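PDB 3PRN: porin from Rhodobacter blasticus, which forms, as a homotrimer, outer-membrane channels through which small hydrophilic solutes up to about 0.6 kDa diffuse passively. Local coordinates for residues T87-T95 / D169-A180; I188-A198 / L210-S218. The protein carries 1 engineered substitution. All coordinates share one frame; numbering follows the deposited sequence.

Interaction 1. Residues T87-T95 / D169-A180; sequences TAFDSVALT and DWSNDMISLAAA
The carboxylate of D169 takes the backbone N-H of A93, with A93 N lying 3.0 Å from D169 OD2 in a slightly bent bond (157°). The donor stands above the carboxylate plane, 41° out of it, and the methyl of A93 rests against the same oxygen, A93 CB being 3.4 Å from D169 OD2. The rest of the contact is mostly aliphatic, against methyls and backbone carbonyls. L94 lays CD1 along the strand, 3.8 Å from A178 CB, and brings both methyls close to S176 CB; V92 divides its branches, CG1 to the carbonyl oxygen of A179 and CG2 to the methyl of A180. At the far end F89 CD1 approaches A180 CB at 3.8 Å, the ring carried there by a chi1 of -161° that sets CG opposite the backbone N. The segment 87-95, a single helical turn (88-91) followed by irregular chain, belongs to the long connection between strands 78-83 and 131-138, which folds inward as in general porins and here lines the inner wall of the sixteen-stranded barrel. The wall is smooth here: the methyls of A178 and A180 and the short side chain of S176 point toward 87-95, and A93 O sits 3.4 Å from A178 CB. Second-shell bonds fix the carboxylate, N143 ND2 holding D169 OD1 and the hydroxyl of Y145 reaching D169 OD2. Replacing D169 by an alanine removes the carboxylate, which would probably leave the A93 N-H without its acceptor and N143 and Y145 without their partner. The helical turn is itself tied down by S91 OG, which donates to T87 O at 2.8 Å, and by S147 OG, bonded to A88 N.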
ATOM      1  N   THR A  87       9.468   5.634 -20.887  1.00 21.36           N
ATOM      2  CA  THR A  87       9.601   6.433 -22.119  1.00 21.32           C
ATOM      3  C   THR A  87      10.925   6.165 -22.840  1.00 21.16           C
ATOM      4  O   THR A  87      11.908   5.640 -22.308  1.00 20.48           O
ATOM      5  CB  THR A  87       9.548   7.924 -21.791  1.00 21.71           C
ATOM      6  OG1 THR A  87      10.594   8.256 -20.892  1.00 21.47           O
ATOM      7  CG2 THR A  87       8.227   8.345 -21.146  1.00 21.37           C
ATOM      8  N   ALA A  88      10.901   6.498 -24.136  1.00 20.71           N
ATOM      9  CA  ALA A  88      12.089   6.207 -24.945  1.00 21.28           C
ATOM     10  C   ALA A  88      13.366   6.872 -24.480  1.00 21.45           C
ATOM     11  O   ALA A  88      14.412   6.210 -24.315  1.00 21.00           O
ATOM     12  CB  ALA A  88      11.767   6.545 -26.403  1.00 22.06           C
ATOM     13  N   PHE A  89      13.322   8.157 -24.136  1.00 21.63           N
ATOM     14  CA  PHE A  89      14.561   8.850 -23.751  1.00 22.86           C
ATOM     15  C   PHE A  89      15.106   8.304 -22.429  1.00 22.75           C
ATOM     16  O   PHE A  89      16.317   8.351 -22.171  1.00 23.10           O
ATOM     17  CB  PHE A  89      14.248  10.350 -23.629  1.00 24.26           C
ATOM     18  CG  PHE A  89      15.450  11.261 -23.694  1.00 25.97           C
ATOM     19  CD1 PHE A  89      16.004  11.582 -24.953  1.00 27.00           C
ATOM     20  CD2 PHE A  89      16.014  11.795 -22.557  1.00 25.78           C
ATOM     21  CE1 PHE A  89      17.118  12.441 -25.030  1.00 28.20           C
ATOM     22  CE2 PHE A  89      17.142  12.633 -22.610  1.00 26.82           C
ATOM     23  CZ  PHE A  89      17.678  12.945 -23.864  1.00 27.27           C
ATOM     24  N   ASP A  90      14.203   7.783 -21.593  1.00 22.92           N
ATOM     25  CA  ASP A  90      14.618   7.254 -20.300  1.00 22.12           C
ATOM     26  C   ASP A  90      15.011   5.795 -20.426  1.00 22.88           C
ATOM     27  O   ASP A  90      15.708   5.330 -19.526  1.00 21.32           O
ATOM     28  CB  ASP A  90      13.482   7.442 -19.275  1.00 24.32           C
ATOM     29  CG  ASP A  90      13.889   7.158 -17.812  1.00 24.13           C
ATOM     30  OD1 ASP A  90      14.792   7.787 -17.282  1.00 20.88           O
ATOM     31  OD2 ASP A  90      13.267   6.283 -17.165  1.00 26.43           O
ATOM     32  N   SER A  91      14.592   5.078 -21.477  1.00 21.64           N
ATOM     33  CA  SER A  91      14.927   3.653 -21.498  1.00 23.58           C
ATOM     34  C   SER A  91      16.110   3.236 -22.357  1.00 23.73           C
ATOM     35  O   SER A  91      16.590   2.129 -22.157  1.00 23.92           O
ATOM     36  CB  SER A  91      13.683   2.900 -22.062  1.00 24.28           C
ATOM     37  OG  SER A  91      12.580   3.172 -21.190  1.00 25.69           O
ATOM     38  N   VAL A  92      16.594   4.051 -23.287  1.00 23.84           N
ATOM     39  CA  VAL A  92      17.704   3.687 -24.127  1.00 23.91           C
ATOM     40  C   VAL A  92      18.941   3.349 -23.290  1.00 23.86           C
ATOM     41  O   VAL A  92      19.112   3.845 -22.169  1.00 23.54           O
ATOM     42  CB  VAL A  92      18.340   4.811 -24.992  1.00 26.91           C
ATOM     43  CG1 VAL A  92      17.937   4.732 -26.466  1.00 27.59           C
ATOM     44  CG2 VAL A  92      17.952   6.216 -24.527  1.00 25.03           C
ATOM     45  N   ALA A  93      19.806   2.537 -23.868  1.00 23.55           N
ATOM     46  CA  ALA A  93      21.073   2.168 -23.223  1.00 23.19           C
ATOM     47  C   ALA A  93      22.053   3.387 -23.282  1.00 24.02           C
ATOM     48  O   ALA A  93      21.836   4.343 -24.027  1.00 22.77           O
ATOM     49  CB  ALA A  93      21.708   0.978 -23.947  1.00 22.19           C
ATOM     50  N   LEU A  94      23.065   3.294 -22.419  1.00 22.62           N
ATOM     51  CA  LEU A  94      24.198   4.160 -22.343  1.00 23.58           C
ATOM     52  C   LEU A  94      23.964   5.508 -21.681  1.00 23.25           C
ATOM     53  O   LEU A  94      24.911   6.032 -21.052  1.00 23.26           O
ATOM     54  CB  LEU A  94      24.812   4.388 -23.757  1.00 23.35           C
ATOM     55  CG  LEU A  94      25.234   3.110 -24.534  1.00 25.25           C
ATOM     56  CD1 LEU A  94      25.834   3.516 -25.891  1.00 25.31           C
ATOM     57  CD2 LEU A  94      26.209   2.265 -23.718  1.00 25.31           C
ATOM     58  N   THR A  95      22.786   6.061 -21.798  1.00 22.82           N
ATOM     59  CA  THR A  95      22.532   7.453 -21.374  1.00 22.98           C
ATOM     60  C   THR A  95      22.762   7.658 -19.894  1.00 22.95           C
ATOM     61  O   THR A  95      23.056   8.797 -19.468  1.00 23.77           O
ATOM     62  CB  THR A  95      21.164   7.875 -21.908  1.00 23.20           C
ATOM     63  OG1 THR A  95      20.939   9.295 -21.811  1.00 24.67           O
ATOM     64  CG2 THR A  95      20.036   7.224 -21.059  1.00 20.77           C
ATOM     65  N   ASP A 169      19.117   1.381 -29.635  1.00 32.01           N
ATOM     66  CA  ASP A 169      20.457   1.049 -29.245  1.00 34.15           C
ATOM     67  C   ASP A 169      20.842  -0.298 -29.905  1.00 36.16           C
ATOM     68  O   ASP A 169      20.038  -1.113 -30.390  1.00 35.35           O
ATOM     69  CB  ASP A 169      20.758   1.053 -27.771  1.00 33.53           C
ATOM     70  CG  ASP A 169      19.807   0.201 -26.942  1.00 34.48           C
ATOM     71  OD1 ASP A 169      19.806  -1.034 -27.135  1.00 33.99           O
ATOM     72  OD2 ASP A 169      19.050   0.762 -26.123  1.00 32.44           O
ATOM     73  N   TRP A 170      22.157  -0.479 -29.925  1.00 37.30           N
ATOM     74  CA  TRP A 170      22.737  -1.611 -30.637  1.00 40.55           C
ATOM     75  C   TRP A 170      24.071  -1.913 -29.990  1.00 41.40           C
ATOM     76  O   TRP A 170      24.849  -1.034 -29.630  1.00 40.53           O
ATOM     77  CB  TRP A 170      22.916  -1.253 -32.142  1.00 45.53           C
ATOM     78  CG  TRP A 170      23.696  -2.385 -32.790  1.00 51.01           C
ATOM     79  CD1 TRP A 170      23.176  -3.557 -33.277  1.00 52.97           C
ATOM     80  CD2 TRP A 170      25.113  -2.466 -32.934  1.00 52.62           C
ATOM     81  NE1 TRP A 170      24.201  -4.361 -33.698  1.00 55.01           N
ATOM     82  CE2 TRP A 170      25.399  -3.718 -33.501  1.00 54.26           C
ATOM     83  CE3 TRP A 170      26.172  -1.606 -32.622  1.00 53.28           C
ATOM     84  CZ2 TRP A 170      26.701  -4.137 -33.786  1.00 54.54           C
ATOM     85  CZ3 TRP A 170      27.468  -2.012 -32.899  1.00 54.01           C
ATOM     86  CH2 TRP A 170      27.717  -3.269 -33.483  1.00 54.62           C
ATOM     87  N   SER A 171      24.296  -3.217 -29.865  1.00 42.89           N
ATOM     88  CA  SER A 171      25.550  -3.602 -29.229  1.00 45.66           C
ATOM     89  C   SER A 171      26.075  -4.921 -29.767  1.00 47.79           C
ATOM     90  O   SER A 171      25.307  -5.757 -30.289  1.00 47.83           O
ATOM     91  CB  SER A 171      25.212  -3.644 -27.728  1.00 44.53           C
ATOM     92  OG  SER A 171      26.368  -3.974 -27.013  1.00 45.59           O
ATOM     93  N   ASN A 172      27.388  -5.116 -29.685  1.00 49.17           N
ATOM     94  CA  ASN A 172      27.980  -6.439 -29.884  1.00 51.61           C
ATOM     95  C   ASN A 172      28.822  -6.715 -28.646  1.00 53.31           C
ATOM     96  O   ASN A 172      28.538  -6.223 -27.535  1.00 53.41           O
ATOM     97  CB  ASN A 172      28.697  -6.560 -31.204  1.00 50.92           C
ATOM     98  CG  ASN A 172      29.894  -5.637 -31.293  1.00 51.49           C
ATOM     99  OD1 ASN A 172      30.465  -5.263 -30.266  1.00 51.08           O
ATOM    100  ND2 ASN A 172      30.269  -5.273 -32.507  1.00 51.90           N
ATOM    101  N   ASP A 173      29.910  -7.468 -28.744  1.00 54.37           N
ATOM    102  CA  ASP A 173      30.695  -7.699 -27.511  1.00 56.64           C
ATOM    103  C   ASP A 173      31.560  -6.519 -27.077  1.00 55.61           C
ATOM    104  O   ASP A 173      31.884  -6.334 -25.879  1.00 56.65           O
ATOM    105  CB  ASP A 173      31.545  -8.973 -27.739  1.00 63.80           C
ATOM    106  CG  ASP A 173      30.715 -10.231 -27.985  1.00 69.46           C
ATOM    107  OD1 ASP A 173      30.251 -10.466 -29.143  1.00 71.60           O
ATOM    108  OD2 ASP A 173      30.503 -11.040 -27.029  1.00 71.74           O
ATOM    109  N   MET A 174      32.003  -5.677 -28.012  1.00 55.21           N
ATOM    110  CA  MET A 174      32.902  -4.587 -27.792  1.00 53.55           C
ATOM    111  C   MET A 174      32.424  -3.155 -27.957  1.00 51.45           C
ATOM    112  O   MET A 174      32.947  -2.267 -27.253  1.00 51.51           O
ATOM    113  CB  MET A 174      34.078  -4.787 -28.823  1.00 58.56           C
ATOM    114  CG  MET A 174      35.035  -5.889 -28.371  1.00 63.95           C
ATOM    115  SD  MET A 174      35.674  -6.840 -29.771  1.00 68.71           S
ATOM    116  CE  MET A 174      34.982  -8.474 -29.430  1.00 67.51           C
ATOM    117  N   ILE A 175      31.556  -2.859 -28.905  1.00 49.57           N
ATOM    118  CA  ILE A 175      31.047  -1.529 -29.166  1.00 46.66           C
ATOM    119  C   ILE A 175      29.550  -1.446 -28.879  1.00 44.85           C
ATOM    120  O   ILE A 175      28.835  -2.399 -29.161  1.00 44.52           O
ATOM    121  CB  ILE A 175      31.266  -1.168 -30.646  1.00 48.80           C
ATOM    122  CG1 ILE A 175      32.787  -1.057 -30.898  1.00 51.68           C
ATOM    123  CG2 ILE A 175      30.565   0.091 -31.072  1.00 48.51           C
ATOM    124  CD1 ILE A 175      33.116  -1.515 -32.336  1.00 52.82           C
ATOM    125  N   SER A 176      29.069  -0.288 -28.428  1.00 42.79           N
ATOM    126  CA  SER A 176      27.653  -0.027 -28.289  1.00 39.65           C
ATOM    127  C   SER A 176      27.379   1.407 -28.766  1.00 38.03           C
ATOM    128  O   SER A 176      28.168   2.297 -28.521  1.00 37.12           O
ATOM    129  CB  SER A 176      27.083  -0.147 -26.877  1.00 40.54           C
ATOM    130  OG  SER A 176      27.620  -1.209 -26.141  1.00 40.58           O
ATOM    131  N   LEU A 177      26.261   1.521 -29.454  1.00 36.49           N
ATOM    132  CA  LEU A 177      25.785   2.778 -29.964  1.00 34.56           C
ATOM    133  C   LEU A 177      24.315   2.976 -29.525  1.00 34.06           C
ATOM    134  O   LEU A 177      23.590   2.017 -29.452  1.00 32.68           O
ATOM    135  CB  LEU A 177      25.788   2.800 -31.482  1.00 36.46           C
ATOM    136  CG  LEU A 177      27.172   2.563 -32.127  1.00 39.00           C
ATOM    137  CD1 LEU A 177      26.917   2.283 -33.610  1.00 40.26           C
ATOM    138  CD2 LEU A 177      28.071   3.768 -31.955  1.00 39.50           C
ATOM    139  N   ALA A 178      23.932   4.236 -29.322  1.00 32.32           N
ATOM    140  CA  ALA A 178      22.563   4.507 -28.881  1.00 31.50           C
ATOM    141  C   ALA A 178      22.203   5.923 -29.315  1.00 30.37           C
ATOM    142  O   ALA A 178      23.072   6.786 -29.380  1.00 30.02           O
ATOM    143  CB  ALA A 178      22.469   4.368 -27.359  1.00 29.38           C
ATOM    144  N   ALA A 179      20.944   6.141 -29.600  1.00 30.10           N
ATOM    145  CA  ALA A 179      20.502   7.483 -29.997  1.00 30.06           C
ATOM    146  C   ALA A 179      19.033   7.603 -29.582  1.00 29.88           C
ATOM    147  O   ALA A 179      18.304   6.581 -29.537  1.00 29.82           O
ATOM    148  CB  ALA A 179      20.670   7.599 -31.509  1.00 29.24           C
ATOM    149  N   ALA A 180      18.618   8.813 -29.331  1.00 29.48           N
ATOM    150  CA  ALA A 180      17.246   9.070 -28.920  1.00 29.47           C
ATOM    151  C   ALA A 180      16.875  10.491 -29.318  1.00 29.87           C
ATOM    152  O   ALA A 180      17.730  11.375 -29.270  1.00 30.23           O
ATOM    153  CB  ALA A 180      17.112   8.912 -27.414  1.00 27.69           C
TER

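Interaction 2. Residues I188-A198 / L210-S218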
ATOM      1  N   ILE A 188       6.491  20.318 -22.798  1.00 31.41           N
ATOM      2  CA  ILE A 188       6.866  21.734 -22.994  1.00 32.26           C
ATOM      3  C   ILE A 188       7.029  21.989 -24.485  1.00 32.78           C
ATOM      4  O   ILE A 188       7.884  21.357 -25.135  1.00 31.67           O
ATOM      5  CB  ILE A 188       8.178  21.997 -22.247  1.00 33.98           C
ATOM      6  CG1 ILE A 188       7.905  21.769 -20.743  1.00 35.19           C
ATOM      7  CG2 ILE A 188       8.711  23.409 -22.495  1.00 33.28           C
ATOM      8  CD1 ILE A 188       9.192  21.443 -19.992  1.00 36.50           C
ATOM      9  N   VAL A 189       6.191  22.878 -25.029  1.00 32.91           N
ATOM     10  CA  VAL A 189       6.277  23.134 -26.476  1.00 34.51           C
ATOM     11  C   VAL A 189       7.693  23.534 -26.876  1.00 34.01           C
ATOM     12  O   VAL A 189       8.274  24.396 -26.231  1.00 34.59           O
ATOM     13  CB  VAL A 189       5.323  24.315 -26.851  1.00 38.67           C
ATOM     14  CG1 VAL A 189       5.352  24.558 -28.352  1.00 39.41           C
ATOM     15  CG2 VAL A 189       3.898  24.013 -26.402  1.00 40.33           C
ATOM     16  N   ASP A 190       8.186  22.985 -27.957  1.00 34.48           N
ATOM     17  CA  ASP A 190       9.449  23.214 -28.572  1.00 35.44           C
ATOM     18  C   ASP A 190      10.652  22.746 -27.773  1.00 34.51           C
ATOM     19  O   ASP A 190      11.793  23.047 -28.168  1.00 34.81           O
ATOM     20  CB  ASP A 190       9.641  24.698 -28.956  1.00 42.19           C
ATOM     21  CG  ASP A 190       8.609  25.111 -30.015  1.00 47.30           C
ATOM     22  OD1 ASP A 190       8.274  24.330 -30.936  1.00 49.27           O
ATOM     23  OD2 ASP A 190       8.097  26.259 -29.905  1.00 51.35           O
ATOM     24  N   ASN A 191      10.423  21.985 -26.696  1.00 33.52           N
ATOM     25  CA  ASN A 191      11.574  21.465 -25.923  1.00 31.82           C
ATOM     26  C   ASN A 191      12.005  20.192 -26.621  1.00 31.98           C
ATOM     27  O   ASN A 191      11.547  19.104 -26.220  1.00 31.58           O
ATOM     28  CB  ASN A 191      11.079  21.223 -24.493  1.00 29.83           C
ATOM     29  CG  ASN A 191      12.177  20.745 -23.580  1.00 31.80           C
ATOM     30  OD1 ASN A 191      13.350  21.092 -23.755  1.00 30.73           O
ATOM     31  ND2 ASN A 191      11.807  19.908 -22.585  1.00 30.66           N
ATOM     32  N   ASP A 192      12.750  20.254 -27.710  1.00 30.55           N
ATOM     33  CA  ASP A 192      13.109  19.069 -28.456  1.00 30.35           C
ATOM     34  C   ASP A 192      14.512  18.624 -28.055  1.00 29.89           C
ATOM     35  O   ASP A 192      15.472  19.416 -28.076  1.00 30.25           O
ATOM     36  CB  ASP A 192      12.972  19.240 -29.966  1.00 32.70           C
ATOM     37  CG  ASP A 192      11.626  19.796 -30.372  1.00 35.98           C
ATOM     38  OD1 ASP A 192      10.574  19.476 -29.789  1.00 34.03           O
ATOM     39  OD2 ASP A 192      11.595  20.669 -31.303  1.00 39.13           O
ATOM     40  N   ILE A 193      14.636  17.376 -27.585  1.00 28.33           N
ATOM     41  CA  ILE A 193      15.916  16.962 -27.023  1.00 26.91           C
ATOM     42  C   ILE A 193      16.481  15.779 -27.767  1.00 25.81           C
ATOM     43  O   ILE A 193      15.749  15.067 -28.458  1.00 25.74           O
ATOM     44  CB  ILE A 193      15.763  16.698 -25.501  1.00 26.02           C
ATOM     45  CG1 ILE A 193      14.771  15.532 -25.235  1.00 26.14           C
ATOM     46  CG2 ILE A 193      15.331  17.988 -24.826  1.00 23.03           C
ATOM     47  CD1 ILE A 193      14.685  15.207 -23.734  1.00 26.26           C
ATOM     48  N   ALA A 194      17.787  15.554 -27.678  1.00 25.50           N
ATOM     49  CA  ALA A 194      18.353  14.445 -28.448  1.00 25.41           C
ATOM     50  C   ALA A 194      19.602  13.926 -27.741  1.00 25.08           C
ATOM     51  O   ALA A 194      20.237  14.667 -27.019  1.00 25.48           O
ATOM     52  CB  ALA A 194      18.740  14.830 -29.870  1.00 26.60           C
ATOM     53  N   PHE A 195      19.926  12.700 -28.002  1.00 25.04           N
ATOM     54  CA  PHE A 195      21.051  12.032 -27.417  1.00 25.75           C
ATOM     55  C   PHE A 195      21.724  11.138 -28.448  1.00 26.06           C
ATOM     56  O   PHE A 195      21.074  10.435 -29.232  1.00 27.22           O
ATOM     57  CB  PHE A 195      20.549  11.136 -26.256  1.00 24.74           C
ATOM     58  CG  PHE A 195      21.438   9.984 -25.898  1.00 24.45           C
ATOM     59  CD1 PHE A 195      22.731  10.211 -25.417  1.00 23.79           C
ATOM     60  CD2 PHE A 195      20.955   8.673 -25.904  1.00 24.54           C
ATOM     61  CE1 PHE A 195      23.536   9.165 -24.997  1.00 24.75           C
ATOM     62  CE2 PHE A 195      21.769   7.615 -25.527  1.00 22.68           C
ATOM     63  CZ  PHE A 195      23.039   7.846 -25.028  1.00 23.00           C
ATOM     64  N   VAL A 196      23.052  11.105 -28.392  1.00 26.29           N
ATOM     65  CA  VAL A 196      23.771  10.137 -29.216  1.00 26.88           C
ATOM     66  C   VAL A 196      24.935   9.679 -28.329  1.00 27.03           C
ATOM     67  O   VAL A 196      25.542  10.549 -27.693  1.00 26.41           O
ATOM     68  CB  VAL A 196      24.378  10.768 -30.489  1.00 30.04           C
ATOM     69  CG1 VAL A 196      25.178   9.691 -31.190  1.00 30.59           C
ATOM     70  CG2 VAL A 196      23.269  11.270 -31.421  1.00 30.65           C
ATOM     71  N   GLY A 197      25.134   8.387 -28.223  1.00 26.57           N
ATOM     72  CA  GLY A 197      26.232   7.936 -27.392  1.00 27.74           C
ATOM     73  C   GLY A 197      26.914   6.722 -27.983  1.00 28.35           C
ATOM     74  O   GLY A 197      26.359   5.961 -28.778  1.00 28.95           O
ATOM     75  N   ALA A 198      28.105   6.454 -27.498  1.00 29.36           N
ATOM     76  CA  ALA A 198      28.827   5.254 -27.911  1.00 31.09           C
ATOM     77  C   ALA A 198      29.758   4.869 -26.787  1.00 32.48           C
ATOM     78  O   ALA A 198      30.134   5.713 -25.951  1.00 32.43           O
ATOM     79  CB  ALA A 198      29.586   5.622 -29.179  1.00 32.10           C
ATOM     80  N   LEU A 210      31.238   8.024 -24.410  1.00 29.12           N
ATOM     81  CA  LEU A 210      30.989   9.400 -24.716  1.00 29.34           C
ATOM     82  C   LEU A 210      29.524   9.565 -25.068  1.00 28.60           C
ATOM     83  O   LEU A 210      29.070   8.996 -26.049  1.00 29.28           O
ATOM     84  CB  LEU A 210      31.866   9.768 -25.936  1.00 31.85           C
ATOM     85  CG  LEU A 210      31.847  11.209 -26.391  1.00 35.22           C
ATOM     86  CD1 LEU A 210      32.593  12.081 -25.387  1.00 35.46           C
ATOM     87  CD2 LEU A 210      32.593  11.285 -27.743  1.00 37.80           C
ATOM     88  N   ASN A 211      28.834  10.416 -24.334  1.00 28.07           N
ATOM     89  CA  ASN A 211      27.456  10.750 -24.605  1.00 27.75           C
ATOM     90  C   ASN A 211      27.370  12.247 -24.933  1.00 27.93           C
ATOM     91  O   ASN A 211      28.029  13.055 -24.244  1.00 28.32           O
ATOM     92  CB  ASN A 211      26.597  10.515 -23.339  1.00 25.38           C
ATOM     93  CG  ASN A 211      26.488   9.040 -22.999  1.00 26.40           C
ATOM     94  OD1 ASN A 211      26.601   8.161 -23.871  1.00 25.06           O
ATOM     95  ND2 ASN A 211      26.270   8.717 -21.716  1.00 25.37           N
ATOM     96  N   TRP A 212      26.589  12.581 -25.916  1.00 27.59           N
ATOM     97  CA  TRP A 212      26.354  13.941 -26.342  1.00 27.78           C
ATOM     98  C   TRP A 212      24.869  14.239 -26.235  1.00 27.02           C
ATOM     99  O   TRP A 212      24.063  13.380 -26.657  1.00 27.75           O
ATOM    100  CB  TRP A 212      26.816  14.061 -27.845  1.00 30.70           C
ATOM    101  CG  TRP A 212      26.407  15.405 -28.395  1.00 34.32           C
ATOM    102  CD1 TRP A 212      27.049  16.615 -28.209  1.00 35.56           C
ATOM    103  CD2 TRP A 212      25.206  15.704 -29.134  1.00 34.91           C
ATOM    104  NE1 TRP A 212      26.317  17.632 -28.801  1.00 35.58           N
ATOM    105  CE2 TRP A 212      25.179  17.089 -29.366  1.00 35.71           C
ATOM    106  CE3 TRP A 212      24.146  14.920 -29.597  1.00 35.99           C
ATOM    107  CZ2 TRP A 212      24.157  17.701 -30.090  1.00 35.90           C
ATOM    108  CZ3 TRP A 212      23.114  15.535 -30.289  1.00 36.08           C
ATOM    109  CH2 TRP A 212      23.136  16.911 -30.540  1.00 35.49           C
ATOM    110  N   TYR A 213      24.464  15.402 -25.734  1.00 27.11           N
ATOM    111  CA  TYR A 213      23.052  15.736 -25.718  1.00 26.67           C
ATOM    112  C   TYR A 213      22.773  17.131 -26.300  1.00 27.40           C
ATOM    113  O   TYR A 213      23.554  18.084 -26.064  1.00 27.19           O
ATOM    114  CB  TYR A 213      22.551  15.876 -24.234  1.00 26.97           C
ATOM    115  CG  TYR A 213      22.710  14.548 -23.504  1.00 25.90           C
ATOM    116  CD1 TYR A 213      21.711  13.565 -23.625  1.00 26.66           C
ATOM    117  CD2 TYR A 213      23.802  14.301 -22.752  1.00 25.37           C
ATOM    118  CE1 TYR A 213      21.883  12.338 -22.983  1.00 26.51           C
ATOM    119  CE2 TYR A 213      23.974  13.090 -22.100  1.00 27.35           C
ATOM    120  CZ  TYR A 213      23.008  12.098 -22.238  1.00 26.24           C
ATOM    121  OH  TYR A 213      23.215  10.930 -21.574  1.00 26.80           O
ATOM    122  N   ASP A 214      21.588  17.257 -26.818  1.00 26.61           N
ATOM    123  CA  ASP A 214      20.948  18.519 -27.111  1.00 27.76           C
ATOM    124  C   ASP A 214      19.825  18.597 -26.045  1.00 27.38           C
ATOM    125  O   ASP A 214      18.937  17.739 -26.080  1.00 27.17           O
ATOM    126  CB  ASP A 214      20.335  18.531 -28.485  1.00 30.36           C
ATOM    127  CG  ASP A 214      19.597  19.830 -28.769  1.00 35.41           C
ATOM    128  OD1 ASP A 214      19.001  20.490 -27.886  1.00 35.13           O
ATOM    129  OD2 ASP A 214      19.624  20.204 -29.976  1.00 39.15           O
ATOM    130  N   ASN A 215      19.931  19.517 -25.119  1.00 26.81           N
ATOM    131  CA  ASN A 215      19.098  19.685 -23.979  1.00 26.73           C
ATOM    132  C   ASN A 215      17.899  20.565 -24.217  1.00 27.05           C
ATOM    133  O   ASN A 215      17.238  20.981 -23.286  1.00 26.38           O
ATOM    134  CB  ASN A 215      19.863  20.093 -22.712  1.00 24.75           C
ATOM    135  CG  ASN A 215      20.761  18.968 -22.244  1.00 27.71           C
ATOM    136  OD1 ASN A 215      20.305  17.824 -21.997  1.00 28.98           O
ATOM    137  ND2 ASN A 215      22.047  19.213 -21.993  1.00 23.77           N
ATOM    138  N   GLY A 216      17.554  20.776 -25.495  1.00 27.90           N
ATOM    139  CA  GLY A 216      16.356  21.537 -25.826  1.00 29.25           C
ATOM    140  C   GLY A 216      16.284  22.923 -25.205  1.00 30.22           C
ATOM    141  O   GLY A 216      17.223  23.701 -25.406  1.00 30.32           O
ATOM    142  N   LEU A 217      15.228  23.272 -24.488  1.00 30.53           N
ATOM    143  CA  LEU A 217      15.095  24.609 -23.926  1.00 31.36           C
ATOM    144  C   LEU A 217      15.844  24.753 -22.608  1.00 31.66           C
ATOM    145  O   LEU A 217      15.808  25.833 -22.009  1.00 31.53           O
ATOM    146  CB  LEU A 217      13.619  25.012 -23.754  1.00 32.08           C
ATOM    147  CG  LEU A 217      12.762  25.125 -25.015  1.00 34.65           C
ATOM    148  CD1 LEU A 217      11.295  25.490 -24.726  1.00 34.26           C
ATOM    149  CD2 LEU A 217      13.309  26.143 -26.010  1.00 34.62           C
ATOM    150  N   SER A 218      16.505  23.715 -22.084  1.00 30.73           N
ATOM    151  CA  SER A 218      17.219  23.884 -20.834  1.00 30.14           C
ATOM    152  C   SER A 218      18.282  24.989 -20.897  1.00 31.07           C
ATOM    153  O   SER A 218      18.959  25.142 -21.941  1.00 30.83           O
ATOM    154  CB  SER A 218      17.927  22.554 -20.529  1.00 29.05           C
ATOM    155  OG  SER A 218      18.936  22.718 -19.556  1.00 29.42           O
TER
HETATM  156  O   HOH W   1      14.997  20.259 -21.540  1.00 29.89           O
HETATM  157  O   HOH W   2      28.156   5.881 -23.910  1.00 25.81           O
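N191 OD1 is gripped by two donors: the backbone N-H of L217, nearly straight at 168° with L217 N 3.0 Å away, and a water that also donates to N215 O. The amide reaches across because its CG lies anti to the backbone N, and its ND2 is held by A185 O. This bond ties the two loops at the open end of an antiparallel beta hairpin, strands 193-200 and 206-214 of the porin barrel, where L217 also sets CD1 against V189 O and I188 CG2. G216, with positive phi in the type II' turn N215-S218, lies against N191 OD1 and I193 CG2, too close to both for a beta carbon, and its N-H is taken by D214 OD1 at 2.8 Å in an Asx turn. Along the strands A194, V196 and A198 pair with D214, W212 and L210 through reciprocal backbone bonds, their side chains on the surface of the barrel; there V196 CG2 packs near W212 CE3. Between the A194-D214 and V196-W212 pairs, F195 and Y213 form a non-hydrogen-bonded pair facing inward. Their rings run side by side with planes only 18° apart but slid past each other, so overlap is slight; the nearest approach is 3.3 Å, F195 CD1 to Y213 CE1. N211 comes to the rim of the phenylalanine, its amide turned 78° from the ring, while its ND2 bonds L94 O. A beta carbon on G197 would collide with this amide, whose OD1 lies 3.4 Å from F195 CE1 and accepts from a water that also donates to A198 O.

Interaction 1 closes before interaction 2 opens along the chain, and their centres lie about 15 Å apart on one barrel wall. Strands 175-183 and 193-200, consecutive in sequence, are neighbours in the sheet and carry one contact into the next, with A178 O 2.9 Å from G197 N in a probable hydrogen bond. The inward-folded segment 87-95 spans both: it packs on 169-180 and then reaches the hairpin, where T95 OG1 is 2.8 Å from Y213 OH, again probably hydrogen-bonded, and A93 and T95 touch the F195 ring. The connection inside the pore is fastened to several successive strands of the wall, consistent with its narrowing the pore at the eyelet, as in other porins.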